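PDB 4WUT: ABC transporter substrate binding protein (Ribose) from Agrobacterium vitis, which probably serves as the sugar-binding component of an ABC transporter, and holds beta-D-fucopyranose between its two lobes in this crystal. Local coordinates for residues L129-K134 with Y268-K273; V275-K280 with E285-F290. All coordinates share one frame; numbering follows the deposited sequence.

Interaction 1: residues L129-K134 with Y268-K273; sequences LATDNK and YQMGEK
Helix-on-sheet packing in a periplasmic binding protein is exemplified where Leu129, near the end of strand 127-130, and Thr131, just beyond it, meet Met270 and Lys273 of helix 267-282. Leu129 reaches out from the strand and sets its CD2 methyl against the helix backbone, 3.5 Å from Lys273 C. Leu129 CD2 is also 3.6 Å from Lys273 CB, and the two side chains cross at about a right angle. Only the root of the lysine takes part, since its extended chain carries the ammonium away from the strand. In the alternating strands and helices of this fold, helix 267-282 covers one side of the sheet, and Leu129 also touches Val111, Ile113 and Ile291 of the flanking strands. One turn nearer the sugar cleft, selenomethionine Met270 reaches from the helix toward Thr131. Its CG stands anti to the carbonyl carbon (chi1 -69°), and the extended chain beyond brings Met270 CE to 3.8 Å from Thr131 OG1, a van der Waals touch. That hydroxyl is hydrogen-bonded to Gln265, one of the residues lining the fucose pocket, whose sugar lies about 6 Å from the Met270 side chain.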
loop_
_atom_site.group_PDB
_atom_site.type_symbol
_atom_site.label_atom_id
_atom_site.label_comp_id
_atom_site.label_asym_id
_atom_site.label_seq_id
_atom_site.Cartn_x
_atom_site.Cartn_y
_atom_site.Cartn_z
ATOM N N LEU A 129 -11.172 -1.098 -4.822
ATOM C CA LEU A 129 -10.103 -1.170 -5.821
ATOM C C LEU A 129 -8.775 -1.283 -5.107
ATOM O O LEU A 129 -8.419 -0.405 -4.324
ATOM C CB LEU A 129 -10.058 0.104 -6.671
ATOM C CG LEU A 129 -11.211 0.480 -7.590
ATOM C CD1 LEU A 129 -12.410 0.965 -6.809
ATOM C CD2 LEU A 129 -10.763 1.549 -8.570
ATOM N N ALA A 130 -8.041 -2.346 -5.352
ATOM C CA ALA A 130 -6.813 -2.591 -4.614
ATOM C C ALA A 130 -5.994 -3.692 -5.255
ATOM O O ALA A 130 -6.489 -4.493 -6.075
ATOM C CB ALA A 130 -7.135 -2.962 -3.150
ATOM N N THR A 131 -4.727 -3.733 -4.878
ATOM C CA THR A 131 -3.893 -4.908 -5.110
ATOM C C THR A 131 -4.536 -6.149 -4.475
ATOM O O THR A 131 -5.147 -6.060 -3.416
ATOM C CB THR A 131 -2.505 -4.698 -4.498
ATOM O OG1 THR A 131 -1.912 -3.543 -5.084
ATOM C CG2 THR A 131 -1.585 -5.900 -4.688
ATOM N N ASP A 132 -4.435 -7.298 -5.122
ATOM C CA ASP A 132 -4.680 -8.548 -4.432
ATOM C C ASP A 132 -3.508 -8.795 -3.502
ATOM O O ASP A 132 -2.492 -9.390 -3.878
ATOM C CB ASP A 132 -4.822 -9.688 -5.442
ATOM C CG ASP A 132 -5.027 -11.035 -4.791
ATOM O OD1 ASP A 132 -4.784 -11.189 -3.578
ATOM O OD2 ASP A 132 -5.425 -11.978 -5.511
ATOM N N ASN A 133 -3.614 -8.270 -2.283
ATOM C CA ASN A 133 -2.449 -8.246 -1.400
ATOM C C ASN A 133 -1.912 -9.606 -0.964
ATOM O O ASN A 133 -0.702 -9.779 -0.801
ATOM C CB ASN A 133 -2.681 -7.328 -0.205
ATOM C CG ASN A 133 -2.538 -5.897 -0.591
ATOM O OD1 ASN A 133 -1.433 -5.441 -0.874
ATOM N ND2 ASN A 133 -3.650 -5.195 -0.701
ATOM N N LYS A 134 -2.791 -10.572 -0.761
ATOM C CA LYS A 134 -2.324 -11.918 -0.458
ATOM C C LYS A 134 -1.472 -12.428 -1.605
ATOM O O LYS A 134 -0.368 -12.928 -1.375
ATOM C CB LYS A 134 -3.495 -12.851 -0.193
ATOM C CG LYS A 134 -3.100 -14.319 -0.004
ATOM C CD LYS A 134 -4.323 -15.201 0.176
ATOM C CE LYS A 134 -3.952 -16.676 0.088
ATOM N NZ LYS A 134 -5.108 -17.506 -0.332
ATOM N N TYR A 268 -1.613 4.858 -9.439
ATOM C CA TYR A 268 -2.288 5.819 -10.301
ATOM C C TYR A 268 -3.680 5.314 -10.650
ATOM O O TYR A 268 -4.630 6.074 -10.605
ATOM C CB TYR A 268 -1.460 6.035 -11.567
ATOM C CG TYR A 268 -1.972 7.058 -12.555
ATOM C CD1 TYR A 268 -2.914 6.716 -13.509
ATOM C CD2 TYR A 268 -1.466 8.349 -12.569
ATOM C CE1 TYR A 268 -3.356 7.647 -14.450
ATOM C CE2 TYR A 268 -1.901 9.279 -13.490
ATOM C CZ TYR A 268 -2.843 8.928 -14.419
ATOM O OH TYR A 268 -3.272 9.863 -15.343
ATOM N N GLN A 269 -3.790 4.033 -11.002
ATOM C CA GLN A 269 -5.070 3.443 -11.364
ATOM C C GLN A 269 -6.085 3.513 -10.213
ATOM O O GLN A 269 -7.262 3.769 -10.440
ATOM C CB GLN A 269 -4.901 1.983 -11.824
ATOM C CG GLN A 269 -6.180 1.448 -12.447
ATOM C CD GLN A 269 -6.169 -0.046 -12.802
ATOM O OE1 GLN A 269 -5.136 -0.732 -12.748
ATOM N NE2 GLN A 269 -7.345 -0.553 -13.162
HETATM N N MSE A 270 -5.636 3.310 -8.974
HETATM C CA MSE A 270 -6.552 3.387 -7.847
HETATM C C MSE A 270 -7.204 4.759 -7.795
HETATM O O MSE A 270 -8.411 4.889 -7.552
HETATM C CB MSE A 270 -5.820 3.109 -6.536
HETATM C CG MSE A 270 -5.346 1.671 -6.375
HETATM SE SE MSE A 270 -4.391 1.470 -4.684
HETATM C CE MSE A 270 -3.195 0.029 -5.176
ATOM N N GLY A 271 -6.409 5.800 -8.013
ATOM C CA GLY A 271 -6.933 7.148 -8.028
ATOM C C GLY A 271 -7.828 7.407 -9.235
ATOM O O GLY A 271 -8.932 7.919 -9.090
ATOM N N GLU A 272 -7.363 7.060 -10.439
ATOM C CA GLU A 272 -8.109 7.376 -11.645
ATOM C C GLU A 272 -9.419 6.585 -11.694
ATOM O O GLU A 272 -10.500 7.164 -11.866
ATOM C CB GLU A 272 -7.269 7.083 -12.892
ATOM C CG GLU A 272 -7.806 7.718 -14.167
ATOM C CD GLU A 272 -7.052 7.269 -15.399
ATOM O OE1 GLU A 272 -6.500 6.149 -15.387
ATOM O OE2 GLU A 272 -7.013 8.045 -16.376
ATOM N N LYS A 273 -9.322 5.266 -11.538
ATOM C CA LYS A 273 -10.518 4.422 -11.596
ATOM C C LYS A 273 -11.368 4.561 -10.344
ATOM O O LYS A 273 -12.581 4.334 -10.375
ATOM C CB LYS A 273 -10.173 2.954 -11.826
ATOM C CG LYS A 273 -11.414 2.128 -12.143
ATOM C CD LYS A 273 -11.128 0.950 -13.010
ATOM C CE LYS A 273 -12.428 0.183 -13.246
ATOM N NZ LYS A 273 -12.375 -0.700 -14.435
#

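Interaction 2: residues V275-K280 with E285-F290; sequences VDTLLK and EKVEKF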
loop_
_atom_site.group_PDB
_atom_site.type_symbol
_atom_site.label_atom_id
_atom_site.label_comp_id
_atom_site.label_asym_id
_atom_site.label_seq_id
_atom_site.Cartn_x
_atom_site.Cartn_y
_atom_site.Cartn_z
ATOM N N VAL A 275 -11.995 7.502 -8.847
ATOM C CA VAL A 275 -12.831 8.647 -9.164
ATOM C C VAL A 275 -13.826 8.270 -10.283
ATOM O O VAL A 275 -15.015 8.585 -10.209
ATOM C CB VAL A 275 -11.973 9.886 -9.526
ATOM C CG1 VAL A 275 -12.825 10.971 -10.138
ATOM C CG2 VAL A 275 -11.270 10.424 -8.291
ATOM N N ASP A 276 -13.372 7.552 -11.298
ATOM C CA ASP A 276 -14.286 7.197 -12.373
ATOM C C ASP A 276 -15.419 6.298 -11.864
ATOM O O ASP A 276 -16.551 6.382 -12.362
ATOM C CB ASP A 276 -13.543 6.565 -13.548
ATOM C CG ASP A 276 -12.784 7.604 -14.380
ATOM O OD1 ASP A 276 -13.192 8.788 -14.396
ATOM O OD2 ASP A 276 -11.778 7.243 -15.019
ATOM N N THR A 277 -15.135 5.474 -10.862
ATOM C CA THR A 277 -16.162 4.580 -10.315
ATOM C C THR A 277 -17.209 5.400 -9.565
ATOM O O THR A 277 -18.420 5.162 -9.678
ATOM C CB THR A 277 -15.536 3.500 -9.398
ATOM O OG1 THR A 277 -14.657 2.665 -10.180
ATOM C CG2 THR A 277 -16.613 2.652 -8.763
ATOM N N LEU A 278 -16.740 6.373 -8.793
ATOM C CA LEU A 278 -17.664 7.275 -8.111
ATOM C C LEU A 278 -18.507 8.085 -9.096
ATOM O O LEU A 278 -19.695 8.272 -8.883
ATOM C CB LEU A 278 -16.911 8.197 -7.162
ATOM C CG LEU A 278 -16.421 7.480 -5.903
ATOM C CD1 LEU A 278 -15.431 8.378 -5.141
ATOM C CD2 LEU A 278 -17.581 7.024 -4.993
ATOM N N LEU A 279 -17.900 8.538 -10.193
ATOM C CA LEU A 279 -18.641 9.279 -11.206
ATOM C C LEU A 279 -19.753 8.410 -11.801
ATOM O O LEU A 279 -20.845 8.896 -12.065
ATOM C CB LEU A 279 -17.702 9.785 -12.307
ATOM C CG LEU A 279 -16.732 10.886 -11.852
ATOM C CD1 LEU A 279 -15.728 11.189 -12.940
ATOM C CD2 LEU A 279 -17.494 12.148 -11.443
ATOM N N LYS A 280 -19.479 7.122 -11.996
ATOM C CA LYS A 280 -20.508 6.195 -12.462
ATOM C C LYS A 280 -21.626 6.056 -11.433
ATOM O O LYS A 280 -22.800 6.110 -11.764
ATOM C CB LYS A 280 -19.916 4.816 -12.746
ATOM C CG LYS A 280 -19.060 4.730 -13.995
ATOM C CD LYS A 280 -18.553 3.310 -14.164
ATOM C CE LYS A 280 -17.647 3.171 -15.373
ATOM N NZ LYS A 280 -18.348 2.436 -16.446
ATOM N N GLU A 285 -25.244 4.429 -12.252
ATOM C CA GLU A 285 -24.831 3.321 -13.093
ATOM C C GLU A 285 -24.272 2.154 -12.272
ATOM O O GLU A 285 -23.868 2.346 -11.109
ATOM C CB GLU A 285 -23.765 3.782 -14.083
ATOM C CG GLU A 285 -24.193 4.886 -15.039
ATOM C CD GLU A 285 -23.075 5.308 -15.984
ATOM O OE1 GLU A 285 -22.018 4.651 -15.979
ATOM O OE2 GLU A 285 -23.266 6.288 -16.743
ATOM N N LYS A 286 -24.179 0.979 -12.906
ATOM C CA LYS A 286 -23.677 -0.235 -12.293
ATOM C C LYS A 286 -22.182 -0.172 -12.357
ATOM O O LYS A 286 -21.625 0.298 -13.350
ATOM C CB LYS A 286 -24.130 -1.459 -13.097
ATOM C CG LYS A 286 -25.622 -1.664 -13.155
ATOM C CD LYS A 286 -26.115 -2.309 -11.894
ATOM C CE LYS A 286 -27.196 -3.314 -12.200
ATOM N NZ LYS A 286 -28.394 -2.677 -12.790
ATOM N N VAL A 287 -21.526 -0.656 -11.305
ATOM C CA VAL A 287 -20.074 -0.727 -11.269
ATOM C C VAL A 287 -19.626 -2.116 -10.845
ATOM O O VAL A 287 -20.384 -2.885 -10.269
ATOM C CB VAL A 287 -19.451 0.310 -10.308
ATOM C CG1 VAL A 287 -19.879 1.721 -10.701
ATOM C CG2 VAL A 287 -19.809 -0.017 -8.856
ATOM N N GLU A 288 -18.388 -2.446 -11.157
ATOM C CA GLU A 288 -17.783 -3.700 -10.724
ATOM C C GLU A 288 -17.342 -3.532 -9.273
ATOM O O GLU A 288 -16.560 -2.629 -8.956
ATOM C CB GLU A 288 -16.579 -3.985 -11.609
ATOM C CG GLU A 288 -15.952 -5.343 -11.442
ATOM C CD GLU A 288 -14.843 -5.573 -12.464
ATOM O OE1 GLU A 288 -14.681 -4.737 -13.388
ATOM O OE2 GLU A 288 -14.127 -6.588 -12.342
ATOM N N LYS A 289 -17.826 -4.390 -8.385
ATOM C CA LYS A 289 -17.605 -4.141 -6.957
ATOM C C LYS A 289 -16.183 -4.435 -6.497
ATOM O O LYS A 289 -15.676 -3.772 -5.603
ATOM C CB LYS A 289 -18.610 -4.922 -6.105
ATOM C CG LYS A 289 -18.568 -4.489 -4.650
ATOM C CD LYS A 289 -19.743 -5.038 -3.852
ATOM C CE LYS A 289 -20.135 -4.122 -2.701
ATOM N NZ LYS A 289 -18.965 -3.715 -1.946
ATOM N N PHE A 290 -15.518 -5.400 -7.109
ATOM C CA PHE A 290 -14.174 -5.744 -6.705
ATOM C C PHE A 290 -13.261 -5.628 -7.906
ATOM O O PHE A 290 -13.437 -6.310 -8.901
ATOM C CB PHE A 290 -14.144 -7.124 -6.055
ATOM C CG PHE A 290 -14.942 -7.187 -4.772
ATOM C CD1 PHE A 290 -14.488 -6.531 -3.636
ATOM C CD2 PHE A 290 -16.137 -7.864 -4.707
ATOM C CE1 PHE A 290 -15.204 -6.565 -2.449
ATOM C CE2 PHE A 290 -16.865 -7.897 -3.515
ATOM C CZ PHE A 290 -16.390 -7.241 -2.389
HETATM O O HOH W 1 -21.034 1.490 -15.799
#
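Lys280 reaches across the returning chain, crossing the Glu285 side chain at about a right angle and Val287 at a slant, and can be followed outward as an example of a lysine whose aliphatic part packs while its ammonium is held by water. Lys280 CB rests 3.7 Å from Val287 CG1, the first apolar touch. Lys280 CG, anti to the carbonyl carbon (chi1 -73°), passes 3.6 Å from Glu285 OE1, and CD borders both that carboxylate oxygen and the valine methyl, at the limit of contact. The chain stays extended until its last torsion, where it bends (chi4 -107°). Lys280 NZ then donates to a water at 2.9 Å rather than to the glutamate. Glu285 OE1 is 4.3 Å from Lys280 NZ, beyond a salt bridge. The water in turn donates to Lys286 O at 2.8 Å and, weakly, to Glu285 OE1, so a single molecule joins the lysine to two neighbouring residues of the return segment. The opposite charges probably still attract, though solvent at this exposed surface would weaken the effect.

Deeper in, Val287 CG1 also packs 3.9 Å from Thr277 CG2, while the threonine hydroxyl turns back to Lys273 O within its own helix. The backbone closes the outer end: Glu285 N donates to Lys280 O at 3.0 Å, nearly straight at the hydrogen (163°) but above the carbonyl plane. The segment forms the connection from helix 267-282 to strand 290-298 in one lobe of the alternating alpha/beta fold of periplasmic sugar-binding proteins.

From the N terminus, the chain lays down strands 25-29, 56-60, 85-88 and 110-113 before reaching residues 129-134. It then passes through helix 133-148 and the strands around 153-265, and interaction 1 closes this long excursion, 133 residues between its segments, when helix 267-282 packs back beside strand 127-130. Interaction 2 opens directly afterwards on the same helix and closes a short excursion of four residues, the last two of the helix among them. The two contacts therefore stand in series, neither nested nor crossed, with centres 13 Å apart. Interaction 1 is buried; interaction 2 lies at the surface and leads into strand 290-298, which pairs with strand 127-130.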